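Long-range contact in hypothetical protein SA2161 (Staphylococcus aureus, PDB 1Y7R), which is of unknown function but is probably an acetyltransferase of the GNAT family: residues 49-55 with 67-72. The protein carries 4 engineered substitutions. Sequence-based numbering, arbitrary orientation.
Engineered in segment 67-72: Leu72 (natural residue Ser).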
ATOM      1  N   ARG A  49       6.718  16.886 -22.593  1.00  8.87           N
ATOM      2  CA  ARG A  49       7.579  16.301 -21.566  1.00  7.47           C
ATOM      3  C   ARG A  49       6.782  15.921 -20.331  1.00  7.20           C
ATOM      4  O   ARG A  49       6.017  16.757 -19.810  1.00  6.88           O
ATOM      5  CB  ARG A  49       8.666  17.272 -21.138  1.00  8.24           C
ATOM      6  CG  ARG A  49       9.658  16.680 -20.137  1.00  9.39           C
ATOM      7  CD  ARG A  49      10.657  17.721 -19.685  1.00  8.71           C
ATOM      8  NE  ARG A  49      11.734  17.087 -18.920  1.00  8.02           N
ATOM      9  CZ  ARG A  49      12.635  17.747 -18.210  1.00  8.47           C
ATOM     10  NH1 ARG A  49      12.592  19.076 -18.123  1.00  9.70           N
ATOM     11  NH2 ARG A  49      13.553  17.058 -17.550  1.00  8.71           N
ATOM     12  N   LEU A  50       7.004  14.695 -19.847  1.00  6.40           N
ATOM     13  CA  LEU A  50       6.373  14.277 -18.591  1.00  6.22           C
ATOM     14  C   LEU A  50       7.098  14.991 -17.448  1.00  5.96           C
ATOM     15  O   LEU A  50       8.317  14.829 -17.318  1.00  6.41           O
ATOM     16  CB  LEU A  50       6.496  12.760 -18.375  1.00  6.82           C
ATOM     17  CG  LEU A  50       5.837  12.197 -17.110  1.00  7.31           C
ATOM     18  CD1 LEU A  50       4.333  12.307 -17.135  1.00  9.97           C
ATOM     19  CD2 LEU A  50       6.220  10.732 -16.880  1.00  7.22           C
ATOM     20  N   ILE A  51       6.352  15.719 -16.607  1.00  4.99           N
ATOM     21  CA  ILE A  51       6.979  16.397 -15.483  1.00  5.07           C
ATOM     22  C   ILE A  51       6.556  15.891 -14.084  1.00  4.76           C
ATOM     23  O   ILE A  51       7.187  16.224 -13.078  1.00  6.19           O
ATOM     24  CB  ILE A  51       6.876  17.918 -15.634  1.00  4.49           C
ATOM     25  CG1 ILE A  51       5.443  18.428 -15.407  1.00  7.02           C
ATOM     26  CG2 ILE A  51       7.422  18.335 -17.019  1.00  6.70           C
ATOM     27  CD1 ILE A  51       5.061  18.542 -13.956  1.00 10.41           C
ATOM     28  N   GLY A  52       5.486  15.089 -14.037  1.00  4.77           N
ATOM     29  CA  GLY A  52       4.972  14.633 -12.746  1.00  5.19           C
ATOM     30  C   GLY A  52       3.997  13.491 -12.871  1.00  5.44           C
ATOM     31  O   GLY A  52       3.386  13.284 -13.925  1.00  5.47           O
HETATM   32  N   MSE A  53       3.897  12.713 -11.798  1.00  6.42           N
HETATM   33  CA  MSE A  53       2.977  11.577 -11.752  1.00  8.48           C
HETATM   34  C   MSE A  53       2.639  11.237 -10.307  1.00  6.85           C
HETATM   35  O   MSE A  53       3.326  11.621  -9.368  1.00  6.70           O
HETATM   36  CB  MSE A  53       3.583  10.342 -12.417  1.00  8.15           C
HETATM   37  CG  MSE A  53       4.560   9.644 -11.544  1.00  8.92           C
HETATM   38 SE   MSE A  53       5.254   8.123 -12.534  1.00 21.69          SE
HETATM   39  CE  MSE A  53       3.729   7.497 -13.259  1.00 14.45           C
ATOM     40  N   GLY A  54       1.564  10.503 -10.154  1.00  5.91           N
ATOM     41  CA  GLY A  54       1.233   9.835  -8.879  1.00  5.05           C
ATOM     42  C   GLY A  54       0.402   8.597  -9.181  1.00  4.70           C
ATOM     43  O   GLY A  54      -0.278   8.521 -10.222  1.00  4.85           O
ATOM     44  N   ARG A  55       0.466   7.601  -8.294  1.00  5.31           N
ATOM     45  CA  ARG A  55      -0.239   6.338  -8.543  1.00  5.02           C
ATOM     46  C   ARG A  55      -0.936   5.896  -7.259  1.00  5.82           C
ATOM     47  O   ARG A  55      -0.556   6.325  -6.161  1.00  7.07           O
ATOM     48  CB  ARG A  55       0.744   5.246  -9.043  1.00  5.03           C
ATOM     49  CG  ARG A  55       1.519   5.669 -10.299  1.00  3.37           C
ATOM     50  CD  ARG A  55       2.633   4.730 -10.680  1.00  6.56           C
ATOM     51  NE  ARG A  55       2.133   3.426 -11.150  1.00  8.30           N
ATOM     52  CZ  ARG A  55       2.519   2.230 -10.699  1.00  7.09           C
ATOM     53  NH1 ARG A  55       3.449   2.100  -9.750  1.00  9.92           N
ATOM     54  NH2 ARG A  55       1.976   1.148 -11.261  1.00  8.19           N
ATOM     55  N   VAL A  67       1.390   5.991  -3.995  1.00  5.95           N
ATOM     56  CA  VAL A  67       2.784   5.632  -4.276  1.00  7.08           C
ATOM     57  C   VAL A  67       3.293   6.431  -5.469  1.00  7.02           C
ATOM     58  O   VAL A  67       2.486   6.969  -6.215  1.00  7.68           O
ATOM     59  CB  VAL A  67       2.962   4.098  -4.552  1.00  7.04           C
ATOM     60  CG1 VAL A  67       2.570   3.253  -3.323  1.00  8.38           C
ATOM     61  CG2 VAL A  67       2.202   3.618  -5.851  1.00  6.55           C
ATOM     62  N   ASP A  68       4.614   6.514  -5.636  1.00  8.29           N
ATOM     63  CA  ASP A  68       5.210   7.104  -6.849  1.00  8.90           C
ATOM     64  C   ASP A  68       4.799   8.544  -7.082  1.00  8.87           C
ATOM     65  O   ASP A  68       4.548   8.950  -8.229  1.00  8.92           O
ATOM     66  CB  ASP A  68       4.858   6.257  -8.080  1.00  9.70           C
ATOM     67  CG  ASP A  68       5.699   5.010  -8.173  1.00 12.55           C
ATOM     68  OD1 ASP A  68       6.862   5.061  -7.733  1.00 19.58           O
ATOM     69  OD2 ASP A  68       5.224   3.978  -8.651  1.00 14.49           O
ATOM     70  N   ILE A  69       4.735   9.349  -6.010  1.00  8.37           N
ATOM     71  CA  ILE A  69       4.507  10.792  -6.194  1.00  8.32           C
ATOM     72  C   ILE A  69       5.838  11.394  -6.622  1.00  8.43           C
ATOM     73  O   ILE A  69       6.737  11.610  -5.790  1.00  9.26           O
ATOM     74  CB  ILE A  69       3.975  11.457  -4.905  1.00  8.23           C
ATOM     75  CG1 ILE A  69       2.696  10.731  -4.461  1.00  9.14           C
ATOM     76  CG2 ILE A  69       3.699  12.977  -5.127  1.00  9.30           C
ATOM     77  CD1 ILE A  69       1.566  10.836  -5.406  1.00 11.53           C
ATOM     78  N   ALA A  70       5.967  11.666  -7.918  1.00  7.86           N
ATOM     79  CA  ALA A  70       7.260  12.036  -8.480  1.00  6.62           C
ATOM     80  C   ALA A  70       7.064  13.287  -9.303  1.00  7.14           C
ATOM     81  O   ALA A  70       6.278  13.275 -10.256  1.00  7.68           O
ATOM     82  CB  ALA A  70       7.766  10.925  -9.383  1.00  8.72           C
ATOM     83  N   VAL A  71       7.796  14.342  -8.968  1.00  5.19           N
ATOM     84  CA  VAL A  71       7.770  15.578  -9.763  1.00  5.02           C
ATOM     85  C   VAL A  71       9.234  15.886 -10.097  1.00  5.52           C
ATOM     86  O   VAL A  71      10.080  15.835  -9.207  1.00  4.85           O
ATOM     87  CB  VAL A  71       7.124  16.749  -8.936  1.00  5.34           C
ATOM     88  CG1 VAL A  71       7.332  18.105  -9.615  1.00  6.00           C
ATOM     89  CG2 VAL A  71       5.612  16.444  -8.609  1.00  6.35           C
ATOM     90  N   LEU A  72       9.544  16.198 -11.356  1.00  4.11           N
ATOM     91  CA  LEU A  72      10.916  16.603 -11.715  1.00  4.84           C
ATOM     92  C   LEU A  72      11.496  17.598 -10.731  1.00  5.77           C
ATOM     93  O   LEU A  72      10.827  18.568 -10.330  1.00  4.37           O
ATOM     94  CB  LEU A  72      10.959  17.223 -13.101  1.00  6.19           C
ATOM     95  CG  LEU A  72      10.631  16.280 -14.243  1.00  6.22           C
ATOM     96  CD1 LEU A  72      10.593  17.108 -15.528  1.00  5.47           C
ATOM     97  CD2 LEU A  72      11.711  15.198 -14.322  1.00  5.92           C
TER
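Leu72, an engineered residue, sets CD1 over the centre of one face of the Arg49 guanidinium, 3.4 Å from CZ, whereas the guanidinium of Arg55 is met at its edge by Asp68. There NH1 donates to OD2 of Asp68 over 2.8 Å, a salt bridge lying close to the guanidinium plane, with the two flat groups turned 31° apart. Both side chains leave the sheet in the same direction; a bend at chi3 (68°) in Arg55 swings the guanidinium back to the carboxylate. OD1 of Asp68 forms a salt bridge with Arg18 and OD2 is also hydrogen-bonded to the hydroxyl of Tyr14, while a salt bridge from NH2 of Arg55 to Asp59 ties this polar cluster to the second subunit. At the other end, CD1 of Leu72 also packs crosswise on CG2 of Ile51, 3.7 Å away.

The backbones are joined along their length by five hydrogen bonds. Met53 and Ala70 exchange two, N of Met53 to O of Ala70 being 2.9 Å, and Arg55 and Val67 do likewise; N of Leu72 adds one to O of Ile51. The register slips by one residue between the two pairs, where Asp68 has positive phi (59°): a beta bulge that turns its side chain toward Arg55. On the sheet's other side, Ile69 and Val71 pack against helix 80-95. This bulged antiparallel hairpin supplies the third and fourth of five strands in the mixed GNAT sheet. A phosphate ion about 3 Å from the Val71 side chain, probably from the crystallisation liquor, may mark the pocket before helix 80-95 where GNAT enzymes bind the pyrophosphate of acetyl-CoA.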